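Local atomic coordinates of inactive Zymogen C11 Protease (Parabacteroides distasonis, PDB entry 6MZO), a protein that is probably a clostripain-like cysteine protease of family C11, captured here as an inactive zymogen, that would cleave peptide bonds once activated. Residues Ser260-Met265 and Ala274-Asp279; Pro270-Leu275 and Val335-Leu340; Glu38-Asp43 and Thr197-Met202. All blocks are in the same frame, centred on the assembly; numbering follows the deposited sequence.

Interaction 1: residues Ser260-Met265 and Ala274-Asp279; sequences SELQIM and ALYDFD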
ATOM      1  N   SER A 260       2.457 -22.102 -12.675  1.00 34.57           N
ATOM      2  CA  SER A 260       3.720 -22.702 -12.265  1.00 35.01           C
ATOM      3  C   SER A 260       4.909 -22.097 -13.015  1.00 37.42           C
ATOM      4  O   SER A 260       6.060 -22.223 -12.576  1.00 40.32           O
ATOM      5  CB  SER A 260       3.650 -24.199 -12.495  1.00 37.62           C
ATOM      6  OG  SER A 260       3.571 -24.452 -13.890  1.00 39.68           O
ATOM      7  N   GLU A 261       4.594 -21.377 -14.105  1.00 34.92           N
ATOM      8  CA  GLU A 261       5.588 -20.707 -14.939  1.00 38.45           C
ATOM      9  C   GLU A 261       5.742 -19.230 -14.566  1.00 33.79           C
ATOM     10  O   GLU A 261       6.644 -18.566 -15.084  1.00 35.55           O
ATOM     11  CB  GLU A 261       5.191 -20.763 -16.419  1.00 42.51           C
ATOM     12  CG  GLU A 261       5.029 -22.159 -16.963  1.00 56.26           C
ATOM     13  CD  GLU A 261       6.289 -22.919 -16.805  1.00 69.94           C
ATOM     14  OE1 GLU A 261       7.318 -22.473 -17.351  1.00 73.67           O
ATOM     15  OE2 GLU A 261       6.261 -23.933 -16.088  1.00 76.38           O
ATOM     16  N   LEU A 262       4.850 -18.714 -13.716  1.00 27.98           N
ATOM     17  CA  LEU A 262       4.810 -17.268 -13.476  1.00 24.96           C
ATOM     18  C   LEU A 262       5.665 -16.824 -12.308  1.00 28.21           C
ATOM     19  O   LEU A 262       5.851 -17.571 -11.359  1.00 30.39           O
ATOM     20  CB  LEU A 262       3.383 -16.787 -13.173  1.00 27.93           C
ATOM     21  CG  LEU A 262       2.385 -16.874 -14.317  1.00 26.55           C
ATOM     22  CD1 LEU A 262       0.969 -16.445 -13.805  1.00 24.39           C
ATOM     23  CD2 LEU A 262       2.859 -15.973 -15.454  1.00 29.78           C
ATOM     24  N   GLN A 263       6.150 -15.569 -12.352  1.00 25.86           N
ATOM     25  CA  GLN A 263       6.873 -15.037 -11.237  1.00 25.75           C
ATOM     26  C   GLN A 263       5.922 -14.824 -10.046  1.00 25.13           C
ATOM     27  O   GLN A 263       4.987 -14.040 -10.114  1.00 26.00           O
ATOM     28  CB  GLN A 263       7.536 -13.686 -11.610  1.00 25.18           C
ATOM     29  CG  GLN A 263       8.051 -12.847 -10.408  1.00 25.62           C
ATOM     30  CD  GLN A 263       9.279 -13.410  -9.771  1.00 26.97           C
ATOM     31  OE1 GLN A 263      10.298 -13.632 -10.436  1.00 31.03           O
ATOM     32  NE2 GLN A 263       9.215 -13.672  -8.485  1.00 26.69           N
ATOM     33  N   ILE A 264       6.214 -15.496  -8.944  1.00 26.77           N
ATOM     34  CA  ILE A 264       5.369 -15.314  -7.743  1.00 23.14           C
ATOM     35  C   ILE A 264       5.510 -13.907  -7.144  1.00 25.81           C
ATOM     36  O   ILE A 264       6.634 -13.387  -7.100  1.00 28.18           O
ATOM     37  CB  ILE A 264       5.757 -16.352  -6.666  1.00 24.43           C
ATOM     38  CG1 ILE A 264       5.300 -17.695  -7.103  1.00 26.51           C
ATOM     39  CG2 ILE A 264       5.096 -16.026  -5.281  1.00 27.49           C
ATOM     40  CD1 ILE A 264       5.993 -18.783  -6.290  1.00 28.94           C
ATOM     41  N   MET A 265       4.407 -13.322  -6.667  1.00 21.15           N
ATOM     42  CA  MET A 265       4.515 -12.091  -5.845  1.00 21.17           C
ATOM     43  C   MET A 265       4.014 -12.378  -4.447  1.00 24.48           C
ATOM     44  O   MET A 265       4.632 -11.920  -3.483  1.00 26.74           O
ATOM     45  CB  MET A 265       3.723 -10.920  -6.494  1.00 22.07           C
ATOM     46  CG  MET A 265       4.507 -10.380  -7.705  1.00 25.76           C
ATOM     47  SD  MET A 265       5.900  -9.279  -7.186  1.00 24.98           S
ATOM     48  CE  MET A 265       7.285  -9.920  -8.140  1.00 25.95           C
ATOM     49  N   ALA A 274      -2.367 -16.321  -5.029  1.00 26.41           N
ATOM     50  CA  ALA A 274      -3.291 -15.458  -5.737  1.00 24.83           C
ATOM     51  C   ALA A 274      -2.533 -14.469  -6.634  1.00 26.70           C
ATOM     52  O   ALA A 274      -2.993 -14.215  -7.760  1.00 25.32           O
ATOM     53  CB  ALA A 274      -4.146 -14.690  -4.705  1.00 28.75           C
ATOM     54  N   LEU A 275      -1.434 -13.923  -6.121  1.00 22.30           N
ATOM     55  CA  LEU A 275      -0.842 -12.770  -6.833  1.00 20.86           C
ATOM     56  C   LEU A 275       0.498 -13.086  -7.446  1.00 23.02           C
ATOM     57  O   LEU A 275       1.392 -13.657  -6.777  1.00 23.81           O
ATOM     58  CB  LEU A 275      -0.680 -11.572  -5.890  1.00 22.62           C
ATOM     59  CG  LEU A 275      -1.840 -11.243  -5.009  1.00 23.33           C
ATOM     60  CD1 LEU A 275      -1.479  -9.977  -4.147  1.00 24.13           C
ATOM     61  CD2 LEU A 275      -3.055 -10.878  -5.857  1.00 25.00           C
ATOM     62  N   TYR A 276       0.655 -12.699  -8.696  1.00 22.85           N
ATOM     63  CA  TYR A 276       1.855 -12.887  -9.471  1.00 19.70           C
ATOM     64  C   TYR A 276       2.290 -11.569 -10.113  1.00 23.56           C
ATOM     65  O   TYR A 276       1.599 -10.627 -10.036  1.00 21.20           O
ATOM     66  CB  TYR A 276       1.592 -13.912 -10.556  1.00 21.60           C
ATOM     67  CG  TYR A 276       1.369 -15.295 -10.020  1.00 23.88           C
ATOM     68  CD1 TYR A 276       0.128 -15.723  -9.644  1.00 26.50           C
ATOM     69  CD2 TYR A 276       2.401 -16.148  -9.872  1.00 26.47           C
ATOM     70  CE1 TYR A 276      -0.070 -16.979  -9.145  1.00 27.17           C
ATOM     71  CE2 TYR A 276       2.212 -17.402  -9.372  1.00 28.70           C
ATOM     72  CZ  TYR A 276       0.973 -17.815  -9.017  1.00 26.70           C
ATOM     73  OH  TYR A 276       0.798 -19.065  -8.520  1.00 28.99           O
ATOM     74  N   ASP A 277       3.450 -11.535 -10.747  1.00 22.65           N
ATOM     75  CA  ASP A 277       3.886 -10.316 -11.392  1.00 21.33           C
ATOM     76  C   ASP A 277       2.952  -9.956 -12.536  1.00 23.02           C
ATOM     77  O   ASP A 277       2.642 -10.758 -13.343  1.00 22.67           O
ATOM     78  CB  ASP A 277       5.317 -10.404 -11.913  1.00 22.73           C
ATOM     79  CG  ASP A 277       5.753  -9.149 -12.617  1.00 24.62           C
ATOM     80  OD1 ASP A 277       5.930  -8.171 -11.936  1.00 24.61           O
ATOM     81  OD2 ASP A 277       5.857  -9.144 -13.823  1.00 25.09           O
ATOM     82  N   PHE A 278       2.544  -8.705 -12.577  1.00 21.69           N
ATOM     83  CA  PHE A 278       1.609  -8.210 -13.555  1.00 20.35           C
ATOM     84  C   PHE A 278       2.055  -8.354 -15.015  1.00 20.81           C
ATOM     85  O   PHE A 278       1.367  -8.870 -15.821  1.00 20.84           O
ATOM     86  CB  PHE A 278       1.273  -6.774 -13.184  1.00 20.56           C
ATOM     87  CG  PHE A 278       0.129  -6.166 -13.922  1.00 22.85           C
ATOM     88  CD1 PHE A 278      -0.867  -6.910 -14.468  1.00 23.55           C
ATOM     89  CD2 PHE A 278       0.048  -4.822 -14.017  1.00 22.46           C
ATOM     90  CE1 PHE A 278      -1.918  -6.312 -15.093  1.00 25.24           C
ATOM     91  CE2 PHE A 278      -0.994  -4.212 -14.644  1.00 22.37           C
ATOM     92  CZ  PHE A 278      -1.984  -4.961 -15.183  1.00 21.04           C
ATOM     93  N   ASP A 279       3.255  -7.886 -15.303  1.00 22.73           N
ATOM     94  CA  ASP A 279       3.788  -7.947 -16.641  1.00 22.74           C
ATOM     95  C   ASP A 279       3.931  -9.384 -17.100  1.00 23.65           C
ATOM     96  O   ASP A 279       3.556  -9.702 -18.168  1.00 24.84           O
ATOM     97  CB  ASP A 279       5.117  -7.176 -16.718  1.00 24.66           C
ATOM     98  CG  ASP A 279       5.740  -7.177 -18.099  1.00 26.83           C
ATOM     99  OD1 ASP A 279       6.154  -8.204 -18.547  1.00 28.54           O
ATOM    100  OD2 ASP A 279       5.837  -6.121 -18.680  1.00 32.81           O
TER
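Q263-M265 and L275-D277 join through a single beta bridge between I264 and Y276, whose CA atoms stand 4.6 Å apart, although the directions of L262-M265 and L275-D277 differ by 111°. The bridge rests on two backbone bonds that flank the pair: D277 N reaches Q263 O at 3.0 Å, and M265 N reaches L275 O at 3.0 Å.

The Y276 ring packs against L262, Q263 and I264. L262, its CG set beside its own backbone N (chi1 -67°), lays CD1 over one ring face, 4.3 Å from the centroid, a CH-pi contact, while its CB comes to 3.5 Å from Y276 CD2. Q263 O sits at the ring edge, and I264 CG1 lies 3.8 Å from Y276 CE2. A broad aromatic suits this place because it can meet a leucine, a carbonyl and a beta-branched chain at once; an alanine here would probably leave L262 CD1 and I264 CG1 without the surface they pack on. M265 CG, set beside its own backbone N (chi1 -75°), lies 3.4 Å from D277 N.

The amide of Q263 turns away: NE2 binds I264 O at 2.9 Å and also P324 O, while OE1 accepts from N326 and K327. D277 suits the N-cap of helix 278-283, since its carboxylate can take D280 N as well as S329 OG.

Y276 also bonds through its backbone to I333, so strand 275-277 lies between 332-334 on one edge and the Q263-M265 loop on the other: a small antiparallel sheet, widened by one bridge, leading straight into a capped helix.

Interaction 2: residues Pro270-Leu275 and Val335-Leu340; sequences PNYHAL and VPQEAL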
ATOM      1  N   PRO A 270       1.803 -22.524   0.726  1.00 46.80           N
ATOM      2  CA  PRO A 270       2.727 -23.223  -0.158  1.00 48.39           C
ATOM      3  C   PRO A 270       2.114 -23.791  -1.434  1.00 45.98           C
ATOM      4  O   PRO A 270       2.878 -24.071  -2.326  1.00 52.42           O
ATOM      5  CB  PRO A 270       3.237 -24.354   0.730  1.00 53.57           C
ATOM      6  CG  PRO A 270       2.096 -24.632   1.673  1.00 54.63           C
ATOM      7  CD  PRO A 270       1.599 -23.249   1.996  1.00 50.91           C
ATOM      8  N   ASN A 271       0.806 -23.960  -1.539  1.00 41.60           N
ATOM      9  CA  ASN A 271       0.239 -24.637  -2.720  1.00 36.37           C
ATOM     10  C   ASN A 271      -0.443 -23.765  -3.781  1.00 48.02           C
ATOM     11  O   ASN A 271      -0.261 -23.991  -4.987  1.00 51.72           O
ATOM     12  CB  ASN A 271      -0.759 -25.665  -2.251  1.00 43.89           C
ATOM     13  CG  ASN A 271      -0.082 -26.815  -1.619  1.00 51.15           C
ATOM     14  OD1 ASN A 271       0.682 -27.503  -2.283  1.00 44.85           O
ATOM     15  ND2 ASN A 271      -0.315 -27.026  -0.309  1.00 56.58           N
ATOM     16  N   TYR A 272      -1.325 -22.880  -3.366  1.00 38.97           N
ATOM     17  CA  TYR A 272      -1.958 -21.970  -4.327  1.00 33.13           C
ATOM     18  C   TYR A 272      -1.562 -20.547  -3.947  1.00 32.72           C
ATOM     19  O   TYR A 272      -1.474 -20.235  -2.745  1.00 36.01           O
ATOM     20  CB  TYR A 272      -3.486 -22.114  -4.344  1.00 34.63           C
ATOM     21  CG  TYR A 272      -3.913 -23.438  -4.933  1.00 38.81           C
ATOM     22  CD1 TYR A 272      -3.914 -23.625  -6.320  1.00 39.56           C
ATOM     23  CD2 TYR A 272      -4.281 -24.465  -4.135  1.00 42.59           C
ATOM     24  CE1 TYR A 272      -4.274 -24.824  -6.873  1.00 40.30           C
ATOM     25  CE2 TYR A 272      -4.613 -25.655  -4.664  1.00 42.36           C
ATOM     26  CZ  TYR A 272      -4.635 -25.823  -6.034  1.00 39.45           C
ATOM     27  OH  TYR A 272      -5.014 -27.059  -6.516  1.00 45.21           O
ATOM     28  N   HIS A 273      -1.287 -19.722  -4.950  1.00 32.70           N
ATOM     29  CA  HIS A 273      -0.981 -18.305  -4.709  1.00 32.25           C
ATOM     30  C   HIS A 273      -1.974 -17.498  -5.520  1.00 30.76           C
ATOM     31  O   HIS A 273      -2.354 -17.933  -6.612  1.00 29.20           O
ATOM     32  CB  HIS A 273       0.473 -17.944  -5.152  1.00 28.86           C
ATOM     33  CG  HIS A 273       1.470 -19.000  -4.795  1.00 28.21           C
ATOM     34  ND1 HIS A 273       1.699 -19.378  -3.489  1.00 30.30           N
ATOM     35  CD2 HIS A 273       2.240 -19.814  -5.563  1.00 28.74           C
ATOM     36  CE1 HIS A 273       2.551 -20.396  -3.465  1.00 35.26           C
ATOM     37  NE2 HIS A 273       2.909 -20.676  -4.711  1.00 31.96           N
ATOM     38  N   ALA A 274      -2.367 -16.321  -5.029  1.00 26.41           N
ATOM     39  CA  ALA A 274      -3.291 -15.458  -5.737  1.00 24.83           C
ATOM     40  C   ALA A 274      -2.533 -14.469  -6.634  1.00 26.70           C
ATOM     41  O   ALA A 274      -2.993 -14.215  -7.760  1.00 25.32           O
ATOM     42  CB  ALA A 274      -4.146 -14.690  -4.705  1.00 28.75           C
ATOM     43  N   LEU A 275      -1.434 -13.923  -6.121  1.00 22.30           N
ATOM     44  CA  LEU A 275      -0.842 -12.770  -6.833  1.00 20.86           C
ATOM     45  C   LEU A 275       0.498 -13.086  -7.446  1.00 23.02           C
ATOM     46  O   LEU A 275       1.392 -13.657  -6.777  1.00 23.81           O
ATOM     47  CB  LEU A 275      -0.680 -11.572  -5.890  1.00 22.62           C
ATOM     48  CG  LEU A 275      -1.840 -11.243  -5.009  1.00 23.33           C
ATOM     49  CD1 LEU A 275      -1.479  -9.977  -4.147  1.00 24.13           C
ATOM     50  CD2 LEU A 275      -3.055 -10.878  -5.857  1.00 25.00           C
ATOM     51  N   VAL A 335      -4.343 -13.680 -10.475  1.00 21.76           N
ATOM     52  CA  VAL A 335      -4.405 -14.536 -11.664  1.00 20.89           C
ATOM     53  C   VAL A 335      -5.570 -15.527 -11.432  1.00 24.43           C
ATOM     54  O   VAL A 335      -5.440 -16.429 -10.616  1.00 24.52           O
ATOM     55  CB  VAL A 335      -3.086 -15.299 -11.856  1.00 21.30           C
ATOM     56  CG1 VAL A 335      -3.248 -16.352 -12.984  1.00 24.72           C
ATOM     57  CG2 VAL A 335      -1.947 -14.263 -12.190  1.00 21.45           C
ATOM     58  N   PRO A 336      -6.665 -15.391 -12.205  1.00 25.35           N
ATOM     59  CA  PRO A 336      -7.752 -16.346 -12.029  1.00 26.54           C
ATOM     60  C   PRO A 336      -7.297 -17.795 -12.327  1.00 26.51           C
ATOM     61  O   PRO A 336      -6.518 -18.080 -13.259  1.00 27.55           O
ATOM     62  CB  PRO A 336      -8.790 -15.916 -13.063  1.00 26.09           C
ATOM     63  CG  PRO A 336      -8.606 -14.348 -13.052  1.00 25.67           C
ATOM     64  CD  PRO A 336      -7.077 -14.202 -13.003  1.00 23.68           C
ATOM     65  N   GLN A 337      -7.790 -18.686 -11.497  1.00 24.99           N
ATOM     66  CA  GLN A 337      -7.375 -20.092 -11.541  1.00 27.77           C
ATOM     67  C   GLN A 337      -8.565 -21.003 -11.324  1.00 31.68           C
ATOM     68  O   GLN A 337      -9.459 -20.734 -10.494  1.00 32.06           O
ATOM     69  CB  GLN A 337      -6.307 -20.366 -10.476  1.00 30.10           C
ATOM     70  CG  GLN A 337      -4.995 -19.610 -10.741  1.00 26.79           C
ATOM     71  CD  GLN A 337      -4.105 -19.546  -9.515  1.00 28.41           C
ATOM     72  OE1 GLN A 337      -3.573 -20.581  -9.038  1.00 29.94           O
ATOM     73  NE2 GLN A 337      -3.944 -18.328  -8.974  1.00 24.28           N
ATOM     74  N   GLU A 338      -8.578 -22.097 -12.058  1.00 30.51           N
ATOM     75  CA  GLU A 338      -9.694 -23.042 -11.999  1.00 32.68           C
ATOM     76  C   GLU A 338      -9.865 -23.584 -10.577  1.00 36.50           C
ATOM     77  O   GLU A 338     -10.991 -23.832 -10.099  1.00 39.02           O
ATOM     78  CB  GLU A 338      -9.453 -24.175 -12.984  1.00 36.81           C
ATOM     79  CG  GLU A 338     -10.679 -25.084 -13.155  1.00 42.79           C
ATOM     80  CD  GLU A 338     -10.443 -26.200 -14.159  1.00 46.85           C
ATOM     81  OE1 GLU A 338      -9.417 -26.208 -14.869  1.00 49.60           O
ATOM     82  OE2 GLU A 338     -11.286 -27.105 -14.222  1.00 48.98           O
ATOM     83  N   ALA A 339      -8.752 -23.715  -9.869  1.00 38.46           N
ATOM     84  CA  ALA A 339      -8.771 -24.364  -8.572  1.00 44.05           C
ATOM     85  C   ALA A 339      -9.246 -23.439  -7.448  1.00 43.68           C
ATOM     86  O   ALA A 339      -9.428 -23.891  -6.316  1.00 43.91           O
ATOM     87  CB  ALA A 339      -7.398 -24.912  -8.244  1.00 44.93           C
ATOM     88  N   LEU A 340      -9.452 -22.162  -7.782  1.00 43.13           N
ATOM     89  CA  LEU A 340      -9.843 -21.138  -6.815  1.00 38.14           C
ATOM     90  C   LEU A 340     -11.205 -20.489  -7.087  1.00 34.38           C
ATOM     91  O   LEU A 340     -11.291 -19.263  -7.190  1.00 33.20           O
ATOM     92  CB  LEU A 340      -8.763 -20.044  -6.777  1.00 37.17           C
ATOM     93  CG  LEU A 340      -7.352 -20.601  -6.541  1.00 37.71           C
ATOM     94  CD1 LEU A 340      -6.342 -19.542  -6.441  1.00 38.06           C
ATOM     95  CD2 LEU A 340      -7.409 -21.362  -5.241  1.00 37.46           C
TER
HETATM   96  O   HOH W   1      -1.294 -20.718  -7.613  1.00 29.87           O
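Q337, its chain extended beyond CG (chi2 163°), reaches across to H273: NE2 meets H273 O at 2.9 Å in a nearly straight bond (178° at the hydrogen). The same nitrogen turns its other N-H back to V335 O, also at 2.9 Å. Both acceptors lie within 1° of the amide plane, so they fix how it is turned. The amide oxygen is used as well: water 1 donates to Q337 OE1 at 2.7 Å and accepts from H273 N at 2.8 Å. One glutamine thus serves the C=O of H273 directly and its N-H through water 1.

Beside it, V335 N bonds to A274 O at 3.1 Å, carrying the pairing of strands 275-277 and 332-334 one step further, while A274 N is taken by E266.

Y272 adds the apolar side. Its CE1 comes to 3.4 Å from A339 CB, a close approach that alanine's single methyl suits, and L340 CD2 lies 4.1 Å from Y272 CG. A type I turn, closed by L340 N to Q337 O, brings these methyls round.

The chemistry implies that a neutral amide, offering donors and acceptor together, suits the backbone groups of H273 and V335 O.

Interaction 3: residues Glu38-Asp43 and Thr197-Met202; sequences EGIERD and TIMGDM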
ATOM      1  N   GLU A  38      12.720   9.910  15.466  1.00 22.85           N
ATOM      2  CA  GLU A  38      14.090  10.195  15.037  1.00 21.33           C
ATOM      3  C   GLU A  38      14.099  10.911  13.678  1.00 20.44           C
ATOM      4  O   GLU A  38      14.980  11.787  13.434  1.00 21.05           O
ATOM      5  CB  GLU A  38      14.951   8.904  14.942  1.00 22.10           C
ATOM      6  CG  GLU A  38      15.142   8.367  16.372  1.00 26.92           C
ATOM      7  CD  GLU A  38      16.128   7.242  16.464  1.00 31.55           C
ATOM      8  OE1 GLU A  38      16.376   6.579  15.452  1.00 34.63           O
ATOM      9  OE2 GLU A  38      16.669   7.022  17.549  1.00 38.12           O
ATOM     10  N   GLY A  39      13.178  10.537  12.813  1.00 19.42           N
ATOM     11  CA  GLY A  39      13.136  11.136  11.471  1.00 20.84           C
ATOM     12  C   GLY A  39      12.743  12.615  11.555  1.00 18.70           C
ATOM     13  O   GLY A  39      13.324  13.450  10.830  1.00 18.90           O
ATOM     14  N   ILE A  40      11.736  12.932  12.384  1.00 18.70           N
ATOM     15  CA  ILE A  40      11.426  14.370  12.525  1.00 19.08           C
ATOM     16  C   ILE A  40      12.588  15.117  13.066  1.00 20.27           C
ATOM     17  O   ILE A  40      12.829  16.286  12.640  1.00 20.61           O
ATOM     18  CB  ILE A  40      10.209  14.559  13.496  1.00 20.42           C
ATOM     19  CG1 ILE A  40       8.983  13.834  12.901  1.00 23.35           C
ATOM     20  CG2 ILE A  40       9.973  16.054  13.806  1.00 24.41           C
ATOM     21  CD1 ILE A  40       7.927  13.642  14.100  1.00 32.79           C
ATOM     22  N   GLU A  41      13.289  14.568  14.065  1.00 20.72           N
ATOM     23  CA  GLU A  41      14.389  15.324  14.637  1.00 21.88           C
ATOM     24  C   GLU A  41      15.531  15.520  13.614  1.00 22.38           C
ATOM     25  O   GLU A  41      16.281  16.503  13.696  1.00 23.46           O
ATOM     26  CB  GLU A  41      14.956  14.637  15.901  1.00 27.61           C
ATOM     27  CG  GLU A  41      13.971  14.519  17.051  1.00 44.96           C
ATOM     28  CD  GLU A  41      14.573  13.746  18.230  1.00 57.70           C
ATOM     29  OE1 GLU A  41      14.043  12.653  18.590  1.00 60.75           O
ATOM     30  OE2 GLU A  41      15.599  14.228  18.748  1.00 61.61           O
ATOM     31  N   ARG A  42      15.677  14.552  12.696  1.00 21.34           N
ATOM     32  CA  ARG A  42      16.732  14.611  11.675  1.00 21.65           C
ATOM     33  C   ARG A  42      16.389  15.589  10.578  1.00 21.49           C
ATOM     34  O   ARG A  42      17.288  16.294  10.130  1.00 24.08           O
ATOM     35  CB  ARG A  42      16.944  13.225  11.017  1.00 21.16           C
ATOM     36  CG  ARG A  42      18.179  13.246  10.132  1.00 24.53           C
ATOM     37  CD  ARG A  42      18.197  11.956   9.305  1.00 26.94           C
ATOM     38  NE  ARG A  42      17.303  12.123   8.163  1.00 32.03           N
ATOM     39  CZ  ARG A  42      17.374  11.444   7.009  1.00 31.69           C
ATOM     40  NH1 ARG A  42      18.370  10.534   6.781  1.00 35.21           N
ATOM     41  NH2 ARG A  42      16.490  11.706   6.060  1.00 25.57           N
ATOM     42  N   ASP A  43      15.105  15.736  10.233  1.00 20.65           N
ATOM     43  CA  ASP A  43      14.767  16.456   8.978  1.00 20.60           C
ATOM     44  C   ASP A  43      14.016  17.766   9.190  1.00 25.00           C
ATOM     45  O   ASP A  43      14.083  18.678   8.343  1.00 23.29           O
ATOM     46  CB  ASP A  43      13.874  15.617   8.121  1.00 19.46           C
ATOM     47  CG  ASP A  43      14.590  14.399   7.481  1.00 19.17           C
ATOM     48  OD1 ASP A  43      15.831  14.303   7.594  1.00 23.08           O
ATOM     49  OD2 ASP A  43      13.849  13.617   6.902  1.00 20.09           O
ATOM     50  N   THR A 197      14.144   7.981   7.852  1.00 20.25           N
ATOM     51  CA  THR A 197      14.820   8.661   6.758  1.00 18.68           C
ATOM     52  C   THR A 197      13.840   9.343   5.806  1.00 19.00           C
ATOM     53  O   THR A 197      14.295  10.046   4.888  1.00 21.23           O
ATOM     54  CB  THR A 197      15.714   7.711   5.881  1.00 22.56           C
ATOM     55  OG1 THR A 197      14.942   6.660   5.271  1.00 22.10           O
ATOM     56  CG2 THR A 197      16.836   7.115   6.690  1.00 25.85           C
ATOM     57  N   ILE A 198      12.538   9.113   5.920  1.00 18.18           N
ATOM     58  CA  ILE A 198      11.596   9.665   4.903  1.00 17.31           C
ATOM     59  C   ILE A 198      10.719  10.843   5.387  1.00 18.74           C
ATOM     60  O   ILE A 198       9.815  11.302   4.645  1.00 18.27           O
ATOM     61  CB  ILE A 198      10.617   8.626   4.358  1.00 17.35           C
ATOM     62  CG1 ILE A 198       9.880   7.929   5.502  1.00 19.82           C
ATOM     63  CG2 ILE A 198      11.505   7.522   3.586  1.00 20.70           C
ATOM     64  CD1 ILE A 198       8.596   7.090   4.966  1.00 23.92           C
ATOM     65  N   MET A 199      10.891  11.214   6.665  1.00 17.41           N
ATOM     66  CA  MET A 199       9.903  12.202   7.178  1.00 17.79           C
ATOM     67  C   MET A 199       9.989  13.527   6.398  1.00 17.46           C
ATOM     68  O   MET A 199       8.904  14.063   5.958  1.00 18.78           O
ATOM     69  CB  MET A 199      10.113  12.474   8.691  1.00 17.30           C
ATOM     70  CG  MET A 199       9.925  11.183   9.561  1.00 17.19           C
ATOM     71  SD  MET A 199       8.385  10.319   9.269  1.00 20.14           S
ATOM     72  CE  MET A 199       7.190  11.666   9.624  1.00 20.32           C
ATOM     73  N   GLY A 200      11.170  14.096   6.253  1.00 16.24           N
ATOM     74  CA  GLY A 200      11.251  15.325   5.436  1.00 19.36           C
ATOM     75  C   GLY A 200      10.676  15.166   4.012  1.00 19.12           C
ATOM     76  O   GLY A 200      10.025  16.133   3.496  1.00 20.30           O
ATOM     77  N   ASP A 201      10.904  14.019   3.369  1.00 19.32           N
ATOM     78  CA  ASP A 201      10.331  13.820   2.029  1.00 18.58           C
ATOM     79  C   ASP A 201       8.835  13.912   2.032  1.00 18.28           C
ATOM     80  O   ASP A 201       8.274  14.394   0.988  1.00 17.88           O
ATOM     81  CB  ASP A 201      10.806  12.460   1.451  1.00 18.75           C
ATOM     82  CG  ASP A 201      12.318  12.450   1.190  1.00 24.54           C
ATOM     83  OD1 ASP A 201      12.898  13.509   0.851  1.00 20.99           O
ATOM     84  OD2 ASP A 201      12.965  11.376   1.356  1.00 23.87           O
ATOM     85  N   MET A 202       8.160  13.464   3.101  1.00 18.29           N
ATOM     86  CA  MET A 202       6.678  13.580   3.103  1.00 16.10           C
ATOM     87  C   MET A 202       6.171  15.045   3.165  1.00 19.89           C
ATOM     88  O   MET A 202       5.010  15.272   2.885  1.00 21.67           O
ATOM     89  CB  MET A 202       6.055  12.805   4.314  1.00 18.84           C
ATOM     90  CG  MET A 202       6.423  11.398   4.288  1.00 21.23           C
ATOM     91  SD  MET A 202       5.527  10.723   5.854  1.00 29.74           S
ATOM     92  CE  MET A 202       6.462   9.301   6.269  1.00 49.21           C
TER
HETATM   93  O   HOH W   2      13.298  11.228   8.267  1.00 19.56           O
HETATM   94  O   HOH W   3      13.438  12.589   4.406  1.00 20.50           O
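D43 OD2 is gripped from several sides. G200 N donates to it at 2.8 Å, meeting the oxygen's anti lone pair; water 3 donates to D43 OD2 at 2.7 Å. Water 2, 2.8 Å from D43 OD2, may add another bond, though it has other acceptors in reach. R42 NH2 adds a weak bond.

The waters extend this grip along the weakly bonded 197-202 part of helix 195-203. Water 2 accepts from M199 N, and water 3 accepts from D201 N while donating to T197 O. The helix is kinked here, with the N-H groups of G200 and D201 lacking bonds to the preceding turn, and the aspartate and water 3 take their place. A carboxylate suits the position, since one oxygen can accept several donors. With CG beside its own backbone N (chi1 -71°), D43 holds that oxygen against the kink.

R42 completes the polar side by a salt bridge to its neighbour, NE to D43 OD1 at 2.7 Å, which probably helps to balance the aspartate's charge. The bend at its third torsion (81°) turns the guanidinium so that T197 CA lies over one face, 3.4 Å above the plane and toward the rim.

Glycines permit the close approach. G39 CA touches M199 CG at 3.7 Å, and a CB on G39 would collide with that methylene; one on G200 would press on D43 OD2. The flexible, twice-bent M199 chain then runs past G39 to set CE 4.3 Å from I40 CG1.

The axes of the two short segments pass 7.4 Å apart at a crossing angle of -62°. I40 and M199 both rest on L50 of strand 49-54: a close crossing of two helices, made possible by glycines, against the central sheet of an alpha/beta fold.

How the interactions relate
From the N terminus, 38-43 at the end of helix 26-43 comes first, and interaction 3 closes over 153 intervening residues when helix 195-203 returns. Later, interaction 1 closes a loop of eight residues between 260-265 and 274-279. Interaction 2 starts in the last part of this loop, runs on into its closing segment, and closes 59 residues further on at 335-340, so the loops overlap, sharing A274 and L275. They also touch: Y276 CD1 packs on V335 CG2 at 3.6 Å. Together they bind the sheet of 275-277 and 332-334 to its flanking loops. Interaction 3 lies on the opposite side of the chain's centre, about 35 Å from interaction 1 and about 40 Å from interaction 2, centre to centre.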